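Local coordinates for protein DNA polymerase sliding clamp 2 (Thermococcus kodakarensis, PDB 3LX2) that forms a ring-shaped homotrimer that encircles DNA and probably tethers the replicative polymerase and other DNA-processing proteins to it, at residues L230-M233 and E239-F242; M38-P43 and V47-N52; V90-K93 and L99-G102; L77-L82 and T109-P114. One frame throughout, in Å; residues are numbered along the deposited sequence.

Contact 1: L230-M233 and E239-F242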
# COMPACT_ATOMS: atom_id res chain seq x y z
N LEU A 230 29.81 0.63 6.63
CA LEU A 230 29.01 0.83 5.44
C LEU A 230 28.95 2.36 5.27
O LEU A 230 28.50 3.10 6.18
CB LEU A 230 27.59 0.30 5.58
CG LEU A 230 27.22 -1.14 5.93
CD1 LEU A 230 25.75 -1.29 5.74
CD2 LEU A 230 27.94 -2.12 5.04
N LYS A 231 29.41 2.78 4.11
CA LYS A 231 29.57 4.18 3.78
C LYS A 231 28.85 4.49 2.46
O LYS A 231 28.99 3.75 1.47
CB LYS A 231 31.05 4.50 3.68
CG LYS A 231 31.42 5.89 3.11
CD LYS A 231 32.93 6.05 3.31
CE LYS A 231 33.45 7.33 2.70
NZ LYS A 231 34.76 7.70 3.33
N TYR A 232 28.06 5.55 2.48
CA TYR A 232 27.53 6.08 1.24
C TYR A 232 27.89 7.52 0.93
O TYR A 232 27.79 8.41 1.79
CB TYR A 232 26.05 5.77 0.99
CG TYR A 232 24.96 6.07 2.03
CD1 TYR A 232 24.57 5.10 3.00
CD2 TYR A 232 24.20 7.26 1.97
CE1 TYR A 232 23.51 5.35 3.93
CE2 TYR A 232 23.11 7.51 2.91
CZ TYR A 232 22.79 6.55 3.87
OH TYR A 232 21.73 6.77 4.76
N MET A 233 28.35 7.71 -0.30
CA MET A 233 28.69 9.03 -0.83
C MET A 233 27.40 9.71 -1.17
O MET A 233 26.52 9.08 -1.73
CB MET A 233 29.56 8.89 -2.06
CG MET A 233 30.90 8.30 -1.77
SD MET A 233 31.59 8.98 -0.24
CE MET A 233 33.34 8.62 -0.51
N GLU A 239 29.45 12.43 2.75
CA GLU A 239 29.73 11.07 3.23
C GLU A 239 28.70 10.73 4.26
O GLU A 239 28.29 11.57 4.99
CB GLU A 239 31.05 11.05 3.97
CG GLU A 239 32.32 11.03 3.11
CD GLU A 239 33.58 10.71 3.94
OE1 GLU A 239 33.47 10.61 5.21
OE2 GLU A 239 34.65 10.55 3.31
N VAL A 240 28.30 9.47 4.32
CA VAL A 240 27.55 8.92 5.45
C VAL A 240 28.08 7.52 5.77
O VAL A 240 28.08 6.63 4.92
CB VAL A 240 26.02 8.81 5.21
CG1 VAL A 240 25.33 8.36 6.48
CG2 VAL A 240 25.46 10.10 4.79
N SER A 241 28.47 7.36 7.02
CA SER A 241 29.27 6.25 7.50
C SER A 241 28.64 5.71 8.74
O SER A 241 28.35 6.45 9.67
CB SER A 241 30.65 6.75 7.90
OG SER A 241 31.31 7.30 6.78
N PHE A 242 28.43 4.40 8.73
CA PHE A 242 28.03 3.65 9.89
C PHE A 242 29.11 2.61 10.28
O PHE A 242 29.62 1.84 9.43
CB PHE A 242 26.71 2.93 9.62
CG PHE A 242 25.53 3.85 9.39
CD1 PHE A 242 24.77 4.31 10.46
CD2 PHE A 242 25.14 4.23 8.10
CE1 PHE A 242 23.63 5.14 10.25
CE2 PHE A 242 24.02 5.06 7.90
CZ PHE A 242 23.27 5.52 8.98
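Tyr-232 and Val-240 form the dense part of this contact, their side chains lying next to each other and pointing the same way from the two strands of a C-terminal-domain beta hairpin, 228-234 and 238-244. Val-240 CB sits 4.0 Å from the centroid of the Tyr-232 ring and 14° off its normal, a CH-pi contact over one face. A chi1 of 52° places Tyr-232 CG between the backbone N and the carbonyl carbon and leans the ring over the neighbouring strand. Tyr-232 CE1, on the other flank of the ring from CE2, meets Phe-242 CE2 at 4.0 Å, at the edge of the phenylalanine ring. The backbone beneath is firmly bonded: Tyr-232 N donates to Val-240 O at 2.7 Å, and Phe-242 N to Leu-230 O at 2.9 Å with an N-H...O angle of 171°. Leu-230 packs on helix 202-209, Tyr-232 and Val-240 on helix 10-21, and Phe-242 on both. Strand 47-54 continues the sheet, Asp-50 bonding to Ser-241.

The other face is looser and more accessible to solvent. There the extended chain of Lys-231 runs past Ser-241, its CG 3.9 Å from Ser-241 OG, and carries NZ to within 2.9 Å of Glu-239 OE2. This is a salt bridge, although its hydrogen bond is weak. The chemistry therefore divides by face: apolar and aromatic groups attach the hairpin to the helices, whereas the charged pair spans its strands diagonally where water can compete, and probably holds them less than the backbone bonds do.

Contact 2: M38-P43 and V47-N52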
# COMPACT_ATOMS: atom_id res chain seq x y z
N MET A 38 27.58 15.41 11.82
CA MET A 38 27.02 14.78 12.97
C MET A 38 27.78 13.50 13.20
O MET A 38 28.23 12.86 12.26
CB MET A 38 25.55 14.49 12.77
CG MET A 38 25.01 13.52 13.78
SD MET A 38 23.33 13.11 13.33
CE MET A 38 23.07 11.69 14.33
N ARG A 39 27.91 13.15 14.47
CA ARG A 39 28.54 11.95 14.89
C ARG A 39 27.81 11.55 16.13
O ARG A 39 27.67 12.36 17.05
CB ARG A 39 30.01 12.16 15.21
CG ARG A 39 30.67 10.81 15.56
CD ARG A 39 32.18 10.84 15.62
NE ARG A 39 32.86 11.28 14.39
CZ ARG A 39 34.18 11.45 14.34
NH1 ARG A 39 34.93 11.20 15.43
NH2 ARG A 39 34.77 11.85 13.21
N ALA A 40 27.31 10.32 16.15
CA ALA A 40 26.52 9.87 17.28
C ALA A 40 26.64 8.36 17.40
O ALA A 40 27.11 7.68 16.45
CB ALA A 40 25.10 10.28 17.08
N ILE A 41 26.20 7.85 18.56
CA ILE A 41 26.17 6.40 18.83
C ILE A 41 24.85 6.01 19.45
O ILE A 41 24.28 6.74 20.24
CB ILE A 41 27.34 5.96 19.78
CG1 ILE A 41 28.69 6.40 19.25
CG2 ILE A 41 27.45 4.43 19.93
CD1 ILE A 41 29.88 5.97 20.16
N ASP A 42 24.35 4.84 19.10
CA ASP A 42 23.10 4.35 19.72
C ASP A 42 23.31 3.91 21.18
O ASP A 42 24.42 3.54 21.57
CB ASP A 42 22.47 3.22 18.87
CG ASP A 42 23.06 1.86 19.14
OD1 ASP A 42 22.29 0.93 19.47
OD2 ASP A 42 24.30 1.71 19.05
N PRO A 43 22.24 3.91 21.99
CA PRO A 43 22.38 3.57 23.40
C PRO A 43 22.90 2.13 23.61
O PRO A 43 23.44 1.82 24.68
CB PRO A 43 20.94 3.70 23.96
CG PRO A 43 20.07 4.12 22.82
CD PRO A 43 20.83 3.87 21.56
N VAL A 47 25.86 0.86 17.19
CA VAL A 47 25.78 1.62 15.94
C VAL A 47 26.35 3.03 16.04
O VAL A 47 25.93 3.80 16.87
CB VAL A 47 24.30 1.65 15.39
CG1 VAL A 47 24.14 2.57 14.22
CG2 VAL A 47 23.87 0.28 14.97
N LEU A 48 27.34 3.33 15.21
CA LEU A 48 27.92 4.68 15.13
C LEU A 48 27.76 5.32 13.77
O LEU A 48 28.13 4.73 12.74
CB LEU A 48 29.42 4.69 15.46
CG LEU A 48 30.16 6.04 15.31
CD1 LEU A 48 31.46 6.05 16.18
CD2 LEU A 48 30.50 6.41 13.84
N VAL A 49 27.28 6.56 13.77
CA VAL A 49 27.13 7.29 12.54
C VAL A 49 28.08 8.48 12.46
O VAL A 49 28.25 9.22 13.44
CB VAL A 49 25.67 7.69 12.27
CG1 VAL A 49 25.27 8.86 13.13
CG2 VAL A 49 25.52 8.01 10.84
N ASP A 50 28.71 8.61 11.30
CA ASP A 50 29.51 9.73 10.97
C ASP A 50 29.08 10.38 9.63
O ASP A 50 29.13 9.80 8.55
CB ASP A 50 30.99 9.35 11.00
CG ASP A 50 31.90 10.56 10.89
OD1 ASP A 50 31.46 11.67 11.24
OD2 ASP A 50 33.07 10.40 10.45
N LEU A 51 28.63 11.61 9.73
CA LEU A 51 27.91 12.26 8.67
C LEU A 51 28.60 13.57 8.33
O LEU A 51 28.82 14.43 9.20
CB LEU A 51 26.48 12.52 9.16
CG LEU A 51 25.59 13.52 8.45
CD1 LEU A 51 25.36 13.07 6.99
CD2 LEU A 51 24.23 13.64 9.16
N ASN A 52 28.92 13.73 7.06
CA ASN A 52 29.45 14.99 6.61
C ASN A 52 28.82 15.58 5.33
O ASN A 52 28.92 15.02 4.25
CB ASN A 52 30.97 14.93 6.53
CG ASN A 52 31.56 16.18 5.92
OD1 ASN A 52 31.76 17.19 6.59
ND2 ASN A 52 31.81 16.12 4.62
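Val-49 CG1 packs beside Ala-40 CB, 4.2 Å away, and also meets the end of Met-38, across a beta hairpin of the N-terminal domain. With chi1 at 77°, CG1 lies between the backbone N and the carbonyl carbon, which turns this methyl toward the partner strand. Met-38, extended throughout, crosses Val-49 at roughly a right angle and brings its CE to 3.8 Å from Val-49 CG1. Nearer the backbone of the same methionine, Leu-51 CD2 rests 3.9 Å from Met-38 CB.

On the opposite face Ile-41 CG1 and Leu-48 CD1 touch at 4.1 Å. Next to them Arg-39 NE points at Asp-50 OD1 across 3.5 Å, a weak bond within a salt bridge. The carboxylate plane stands 86° from that of the guanidinium, so the two groups do not pair flat, and Arg-39 NH1 has a firmer partner in Ile-123 O. At the turn, Asp-42 OD2 receives Val-47 N at 2.6 Å from above the carboxylate plane, extending the hydrogen bonding of the hairpin past its last bridge.

Leu-20 of helix 10-21 packs on Met-38, Val-49 and Leu-51. Strand 26-31 flanks strand 35-41, strand 238-244 flanks strand 47-54, and Ile-123 and Ile-125, probably in the connector between the two domains, touch Ile-41 and Arg-39, respectively.

Contact 3: V90-K93 and L99-G102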
# COMPACT_ATOMS: atom_id res chain seq x y z
N VAL A 90 14.36 24.28 3.23
CA VAL A 90 15.07 25.39 3.84
C VAL A 90 15.22 25.12 5.31
O VAL A 90 14.22 24.88 6.00
CB VAL A 90 14.29 26.72 3.81
CG1 VAL A 90 15.13 27.87 4.46
CG2 VAL A 90 13.81 27.09 2.39
N LEU A 91 16.46 25.19 5.80
CA LEU A 91 16.69 25.19 7.23
C LEU A 91 17.22 26.55 7.65
O LEU A 91 18.19 27.07 7.09
CB LEU A 91 17.66 24.10 7.61
CG LEU A 91 17.34 22.68 7.13
CD1 LEU A 91 18.60 21.78 7.34
CD2 LEU A 91 16.15 22.14 7.89
N ARG A 92 16.58 27.12 8.66
CA ARG A 92 16.84 28.48 9.01
C ARG A 92 16.77 28.72 10.52
O ARG A 92 15.81 28.32 11.20
CB ARG A 92 15.84 29.37 8.31
CG ARG A 92 16.05 30.79 8.65
CD ARG A 92 14.82 31.55 8.28
NE ARG A 92 14.73 31.74 6.85
CZ ARG A 92 13.60 32.02 6.21
NH1 ARG A 92 12.45 32.09 6.89
NH2 ARG A 92 13.63 32.19 4.91
N LYS A 93 17.81 29.36 11.03
CA LYS A 93 17.87 29.70 12.43
C LYS A 93 18.25 31.15 12.58
O LYS A 93 19.22 31.63 11.96
CB LYS A 93 18.86 28.84 13.19
CG LYS A 93 18.79 29.09 14.69
CD LYS A 93 19.74 28.24 15.48
CE LYS A 93 19.73 28.65 16.96
NZ LYS A 93 20.24 30.05 17.15
N LEU A 99 14.36 25.71 15.38
CA LEU A 99 14.77 25.54 13.98
C LEU A 99 13.55 25.91 13.13
O LEU A 99 12.44 25.38 13.32
CB LEU A 99 15.18 24.11 13.71
CG LEU A 99 15.40 23.58 12.30
CD1 LEU A 99 16.65 24.12 11.68
CD2 LEU A 99 15.50 22.05 12.39
N GLU A 100 13.74 26.82 12.21
CA GLU A 100 12.69 27.02 11.25
C GLU A 100 12.90 26.11 10.00
O GLU A 100 14.01 26.09 9.40
CB GLU A 100 12.51 28.51 10.94
CG GLU A 100 11.51 28.79 9.84
CD GLU A 100 11.07 30.25 9.80
OE1 GLU A 100 11.94 31.16 10.07
OE2 GLU A 100 9.86 30.49 9.50
N VAL A 101 11.84 25.37 9.62
CA VAL A 101 11.90 24.42 8.50
C VAL A 101 10.87 24.77 7.44
O VAL A 101 9.66 24.86 7.70
CB VAL A 101 11.57 22.97 8.96
CG1 VAL A 101 11.73 21.94 7.79
CG2 VAL A 101 12.39 22.57 10.16
N GLY A 102 11.34 24.97 6.22
CA GLY A 102 10.43 25.33 5.18
C GLY A 102 10.36 24.31 4.08
O GLY A 102 11.36 23.70 3.74
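Val-90 with Gly-102 and Arg-92 with Glu-100 are hydrogen-bonded antiparallel pairs flanking the non-hydrogen-bonded pair Leu-91 with Val-101, the short strand axes running at 156° to each other and 4.8 Å apart. This is a beta hairpin, strands 88-93 and 98-104, within an antiparallel sheet of the N-terminal domain. Among the backbone bonds, Glu-100 N to Arg-92 O is the shortest at 2.7 Å.

Leu-91, Leu-99 and Val-101 make the apolar face. Leu-91 CB receives Leu-99 CD1 at 4.2 Å, while Leu-91 CD2 and Val-101 CG2 meet more loosely at 4.4 Å; Phe-76 of helix 73-80 packs against both Leu-91 and Val-101. On the reverse face Trp-110, from the next strand, touches Val-90, Arg-92 and Glu-100.

The Arg-92 and Glu-100 chains run side by side. A bend at chi3 (-76°) in the arginine brings its guanidinium round, and NE forms a salt bridge with Glu-4 on the neighbouring strand 3-7. Toward Glu-100 the hold is weaker: NH1 of Arg-92 approaches OE1 of Glu-100 near the guanidinium plane, at 3.4 Å, and the carboxylate is turned 87° from that plane.

Contact 4: L77-L82 and T109-P114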
# COMPACT_ATOMS: atom_id res chain seq x y z
N LEU A 77 11.38 14.36 11.28
CA LEU A 77 11.13 13.39 10.23
C LEU A 77 9.70 13.49 9.75
O LEU A 77 9.45 13.42 8.53
CB LEU A 77 11.44 11.95 10.67
CG LEU A 77 11.09 10.86 9.62
CD1 LEU A 77 11.86 11.07 8.33
CD2 LEU A 77 11.37 9.48 10.23
N LYS A 78 8.77 13.68 10.67
CA LYS A 78 7.36 13.88 10.26
C LYS A 78 7.13 15.08 9.33
O LYS A 78 6.36 14.97 8.38
CB LYS A 78 6.39 13.93 11.46
CG LYS A 78 6.36 12.62 12.19
CD LYS A 78 5.50 12.71 13.47
CE LYS A 78 5.06 11.30 13.91
NZ LYS A 78 3.85 11.35 14.83
N VAL A 79 7.81 16.19 9.60
CA VAL A 79 7.75 17.34 8.74
C VAL A 79 8.27 16.95 7.39
O VAL A 79 7.63 17.24 6.36
CB VAL A 79 8.63 18.47 9.23
CG1 VAL A 79 8.75 19.52 8.17
CG2 VAL A 79 8.08 19.07 10.55
N LEU A 80 9.40 16.26 7.38
CA LEU A 80 10.04 15.95 6.11
C LEU A 80 9.21 14.97 5.27
O LEU A 80 9.28 14.96 4.04
CB LEU A 80 11.49 15.47 6.31
CG LEU A 80 12.45 16.52 6.88
CD1 LEU A 80 13.75 15.84 7.14
CD2 LEU A 80 12.66 17.68 5.88
N LYS A 81 8.38 14.18 5.95
CA LYS A 81 7.57 13.23 5.23
C LYS A 81 6.43 13.95 4.53
O LYS A 81 5.75 13.37 3.70
CB LYS A 81 7.08 12.11 6.18
CG LYS A 81 8.14 11.00 6.45
CD LYS A 81 7.67 10.03 7.54
CE LYS A 81 8.05 8.58 7.27
NZ LYS A 81 7.19 8.05 6.12
N LEU A 82 6.22 15.22 4.84
CA LEU A 82 5.22 15.98 4.03
C LEU A 82 5.72 16.44 2.69
O LEU A 82 4.91 16.85 1.85
CB LEU A 82 4.64 17.18 4.76
CG LEU A 82 4.11 16.96 6.19
CD1 LEU A 82 3.92 18.35 6.75
CD2 LEU A 82 2.82 16.15 6.30
N THR A 109 5.33 26.01 3.04
CA THR A 109 4.95 25.55 4.38
C THR A 109 6.20 25.72 5.28
O THR A 109 7.35 25.34 4.87
CB THR A 109 4.48 24.08 4.33
OG1 THR A 109 3.21 24.00 3.64
CG2 THR A 109 4.25 23.53 5.71
N TRP A 110 5.99 26.33 6.46
CA TRP A 110 7.07 26.77 7.34
C TRP A 110 6.75 26.34 8.73
O TRP A 110 5.76 26.79 9.34
CB TRP A 110 7.27 28.29 7.35
CG TRP A 110 7.79 28.94 6.10
CD1 TRP A 110 7.03 29.55 5.11
CD2 TRP A 110 9.16 29.05 5.66
NE1 TRP A 110 7.85 30.07 4.12
CE2 TRP A 110 9.15 29.76 4.42
CE3 TRP A 110 10.39 28.69 6.22
CZ2 TRP A 110 10.31 30.08 3.72
CZ3 TRP A 110 11.54 29.00 5.53
CH2 TRP A 110 11.50 29.68 4.28
N PHE A 111 7.59 25.45 9.24
CA PHE A 111 7.46 24.90 10.56
C PHE A 111 8.49 25.51 11.47
O PHE A 111 9.61 25.84 11.04
CB PHE A 111 7.82 23.42 10.53
CG PHE A 111 6.73 22.56 10.09
CD1 PHE A 111 5.75 22.15 10.99
CD2 PHE A 111 6.63 22.17 8.75
CE1 PHE A 111 4.69 21.36 10.57
CE2 PHE A 111 5.58 21.40 8.33
CZ PHE A 111 4.61 20.99 9.25
N LYS A 112 8.14 25.58 12.74
CA LYS A 112 9.14 25.87 13.77
C LYS A 112 9.22 24.77 14.82
O LYS A 112 8.18 24.39 15.43
CB LYS A 112 8.91 27.22 14.40
CG LYS A 112 9.56 28.30 13.59
CD LYS A 112 9.61 29.63 14.31
CE LYS A 112 8.27 30.31 14.18
NZ LYS A 112 8.45 31.78 14.31
N LEU A 113 10.43 24.25 15.01
CA LEU A 113 10.63 23.13 15.95
C LEU A 113 11.52 23.52 17.09
O LEU A 113 12.56 24.15 16.87
CB LEU A 113 11.22 21.91 15.24
CG LEU A 113 10.77 21.54 13.84
CD1 LEU A 113 11.78 20.51 13.29
CD2 LEU A 113 9.31 21.01 13.76
N PRO A 114 11.17 23.11 18.32
CA PRO A 114 11.93 23.54 19.51
C PRO A 114 13.25 22.83 19.54
O PRO A 114 13.31 21.64 19.30
CB PRO A 114 11.05 23.07 20.66
CG PRO A 114 10.39 21.80 20.13
CD PRO A 114 10.18 22.06 18.64
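Val-79 and Phe-111 come at each other from opposite directions, the valine from helix 73-80 and the phenylalanine from a strand. Val-79 CG2 stands over the middle of the Phe-111 ring, 3.7 Å from its centroid and only 9° off the normal, so the contact is a well-centred CH-pi interaction. The second methyl of the same valine is displaced from it: Val-79 CG1 is 3.4 Å from Phe-111 CD2, a close approach. Because chi1 is 169°, with CG1 opposite the backbone N and CG2 beside it, CG2 sits over the centre and CG1 on the same side, just outside the rim near CD2.

Leu-82 approaches differently. Its side chain crosses Phe-111 at about a right angle, and CD1 meets the ring at the edge, 3.7 Å from Phe-111 CZ. The ring is thus covered by an aliphatic group on one face and met by another at its far edge. Leu-82 lies in the non-helical part of segment 77-82; its N bonds to Val-79 O at 2.9 Å.

Here helix 73-80 packs on the edge strand of the N-terminal-domain sheet, and that edge takes part in a subunit interface of the toroid. Residues Thr-109 to Lys-112 continue the sheet as an antiparallel ladder with a strand of the second subunit, whose Val-175 packs on Phe-111 and whose Leu-150 packs on Leu-82.

Further along strand 108-114, Leu-113 inclines to the same valine. Its CD2 reaches Val-79 CG2 at 3.9 Å, so this one methyl is shared between the ring and the leucine.

Contacts 1 and 2 are adjacent hairpins of one sheet, far apart in sequence, their centres 11 Å apart. Strands 47-54 and 238-244 are neighbours in it: Ser-241 O lies 2.7 Å from Asp-50 N, a probable hydrogen bond that joins the N- and C-terminal domains. Contacts 3 and 4 form a second cluster, centres 9 Å apart, with contact 3 nested in the loop that contact 4 closes; Val-101 O and Phe-111 N, 2.7 Å apart, probably bond. The clusters do not touch, contacts 2 and 3 being about 10 Å apart at their nearest atoms. Contact 4 alone reaches another subunit. A sulfate, probably from crystallisation, approaches the Val-90 side chain, nearest atoms about 3 Å apart.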